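Local coordinates for protein ML032222a iGluR (Mnemiopsis leidyi, PDB 4YKI) that probably forms a glycine-activated ion channel of the ionotropic glutamate receptor family, its ligand-binding domain holding glycine in the cleft between two lobes, at residues T122-V127 / L182-D187. Numbering follows the deposited sequence.
Sequences TTLNQV and LFVFID
Two pairs of methyl-bearing side chains, Leu124 with Val184 and Val127 with Ile186, make the whole contact, and no hydrogen bond joins the irregular loop 122-127 to strand 183-187. The backbones stay well separated: even the nearest CA atoms, those of Val127 and Val184, are 8.3 Å apart. Leu124 reaches across with a single methyl, and its CD1 lies 3.8 Å from CG2 of Val184. Chi1 of 176° sends CG1 of Val184 anti to the backbone N and leaves CG2, beside that N, to meet the leucine. Further along, CG1 of Val127 lies over the CG1-CD1 arm of Ile186, 4.0 Å from Ile186 CD1 and 4.1 Å from Ile186 CG1. Chi1 of -56° brings the Ile186 arm to the loop, and the extended chi2 lays CD1 alongside the valine methyl.

The strand belongs to the mixed sheet of the second lobe in the bilobed ligand-binding domain, between strands 109-118 and 137-141. At its start Leu182 and Phe183 both face Lys118 in a G1 beta bulge. Val184 and Ile186 line the sheet face that the loop covers, where Leu130 also touches both Leu124 and Val184; Phe183 and Phe185 point to the other face and pack on helix 171-179. The side chain of Ile186 is about 12 Å from the bound glycine, and Asp187 OD1 makes a salt bridge to NE of Arg144 in the glycine pocket.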
loop_
_atom_site.group_PDB
_atom_site.type_symbol
_atom_site.label_atom_id
_atom_site.label_comp_id
_atom_site.label_asym_id
_atom_site.label_seq_id
_atom_site.Cartn_x
_atom_site.Cartn_y
_atom_site.Cartn_z
ATOM N N THR B 122 -19.465 21.215 23.657
ATOM C CA THR B 122 -19.265 19.785 23.703
ATOM C C THR B 122 -18.912 19.301 22.301
ATOM O O THR B 122 -19.401 19.817 21.286
ATOM C CB THR B 122 -20.511 19.018 24.190
ATOM O OG1 THR B 122 -21.613 19.280 23.313
ATOM C CG2 THR B 122 -20.886 19.377 25.635
ATOM N N THR B 123 -18.050 18.304 22.250
ATOM C CA THR B 123 -17.602 17.769 20.983
ATOM C C THR B 123 -17.747 16.251 21.026
ATOM O O THR B 123 -18.401 15.711 21.914
ATOM C CB THR B 123 -16.185 18.299 20.675
ATOM O OG1 THR B 123 -15.824 18.028 19.315
ATOM C CG2 THR B 123 -15.187 17.719 21.622
ATOM N N LEU B 124 -17.203 15.564 20.040
ATOM C CA LEU B 124 -17.430 14.130 19.900
ATOM C C LEU B 124 -16.112 13.413 19.855
ATOM O O LEU B 124 -15.142 13.945 19.327
ATOM C CB LEU B 124 -18.178 13.832 18.600
ATOM C CG LEU B 124 -19.512 14.563 18.499
ATOM C CD1 LEU B 124 -20.065 14.481 17.111
ATOM C CD2 LEU B 124 -20.498 14.012 19.491
ATOM N N ASN B 125 -16.094 12.189 20.377
ATOM C CA ASN B 125 -14.883 11.368 20.437
ATOM C C ASN B 125 -14.833 10.263 19.368
ATOM O O ASN B 125 -13.756 9.780 19.010
ATOM C CB ASN B 125 -14.769 10.713 21.824
ATOM C CG ASN B 125 -14.686 11.731 22.955
ATOM O OD1 ASN B 125 -13.974 12.733 22.860
ATOM N ND2 ASN B 125 -15.419 11.477 24.030
ATOM N N GLN B 126 -15.991 9.843 18.872
ATOM C CA GLN B 126 -16.054 8.754 17.900
ATOM C C GLN B 126 -17.347 8.917 17.120
ATOM O O GLN B 126 -18.365 9.299 17.690
ATOM C CB GLN B 126 -15.995 7.393 18.608
ATOM C CG GLN B 126 -15.484 6.213 17.739
ATOM C CD GLN B 126 -16.546 5.607 16.840
ATOM O OE1 GLN B 126 -17.741 5.668 17.131
ATOM N NE2 GLN B 126 -16.108 5.011 15.736
ATOM N N VAL B 127 -17.311 8.647 15.816
ATOM C CA VAL B 127 -18.425 9.038 14.950
ATOM C C VAL B 127 -19.769 8.415 15.317
ATOM O O VAL B 127 -20.806 9.028 15.071
ATOM C CB VAL B 127 -18.152 8.784 13.447
ATOM C CG1 VAL B 127 -17.084 9.752 12.914
ATOM C CG2 VAL B 127 -17.775 7.331 13.171
ATOM N N LEU B 182 -21.177 23.315 13.289
ATOM C CA LEU B 182 -21.971 22.272 13.916
ATOM C C LEU B 182 -22.192 21.068 12.995
ATOM O O LEU B 182 -23.305 20.555 12.842
ATOM C CB LEU B 182 -23.288 22.861 14.453
ATOM C CG LEU B 182 -23.100 23.869 15.598
ATOM C CD1 LEU B 182 -24.422 24.582 15.879
ATOM C CD2 LEU B 182 -22.579 23.194 16.837
ATOM N N PHE B 183 -21.087 20.611 12.423
ATOM C CA PHE B 183 -21.132 19.609 11.383
ATOM C C PHE B 183 -19.913 18.699 11.504
ATOM O O PHE B 183 -18.793 19.176 11.834
ATOM C CB PHE B 183 -21.179 20.281 10.006
ATOM C CG PHE B 183 -21.550 19.335 8.884
ATOM C CD1 PHE B 183 -22.864 18.959 8.703
ATOM C CD2 PHE B 183 -20.574 18.786 8.054
ATOM C CE1 PHE B 183 -23.217 18.080 7.705
ATOM C CE2 PHE B 183 -20.931 17.892 7.041
ATOM C CZ PHE B 183 -22.237 17.556 6.862
ATOM N N VAL B 184 -20.133 17.401 11.283
ATOM C CA VAL B 184 -19.063 16.424 11.168
ATOM C C VAL B 184 -19.038 15.898 9.717
ATOM O O VAL B 184 -20.038 15.359 9.204
ATOM C CB VAL B 184 -19.259 15.231 12.127
ATOM C CG1 VAL B 184 -18.162 14.176 11.918
ATOM C CG2 VAL B 184 -19.266 15.678 13.576
ATOM N N PHE B 185 -17.895 16.042 9.067
ATOM C CA PHE B 185 -17.674 15.526 7.726
ATOM C C PHE B 185 -16.756 14.322 7.843
ATOM O O PHE B 185 -15.695 14.402 8.454
ATOM C CB PHE B 185 -17.067 16.627 6.848
ATOM C CG PHE B 185 -16.710 16.195 5.437
ATOM C CD1 PHE B 185 -17.481 15.289 4.730
ATOM C CD2 PHE B 185 -15.597 16.728 4.822
ATOM C CE1 PHE B 185 -17.110 14.924 3.430
ATOM C CE2 PHE B 185 -15.248 16.357 3.537
ATOM C CZ PHE B 185 -16.008 15.449 2.864
ATOM N N ILE B 186 -17.187 13.201 7.269
ATOM C CA ILE B 186 -16.441 11.952 7.313
ATOM C C ILE B 186 -15.921 11.676 5.911
ATOM O O ILE B 186 -16.720 11.489 4.990
ATOM C CB ILE B 186 -17.352 10.777 7.764
ATOM C CG1 ILE B 186 -18.010 11.079 9.119
ATOM C CG2 ILE B 186 -16.561 9.457 7.818
ATOM C CD1 ILE B 186 -19.111 10.096 9.529
ATOM N N ASP B 187 -14.606 11.662 5.753
ATOM C CA ASP B 187 -13.999 11.488 4.432
ATOM C C ASP B 187 -12.634 10.804 4.571
ATOM O O ASP B 187 -12.509 9.872 5.364
ATOM C CB ASP B 187 -13.945 12.810 3.642
ATOM C CG ASP B 187 -13.812 12.566 2.145
ATOM O OD1 ASP B 187 -14.839 12.195 1.514
ATOM O OD2 ASP B 187 -12.683 12.689 1.625
#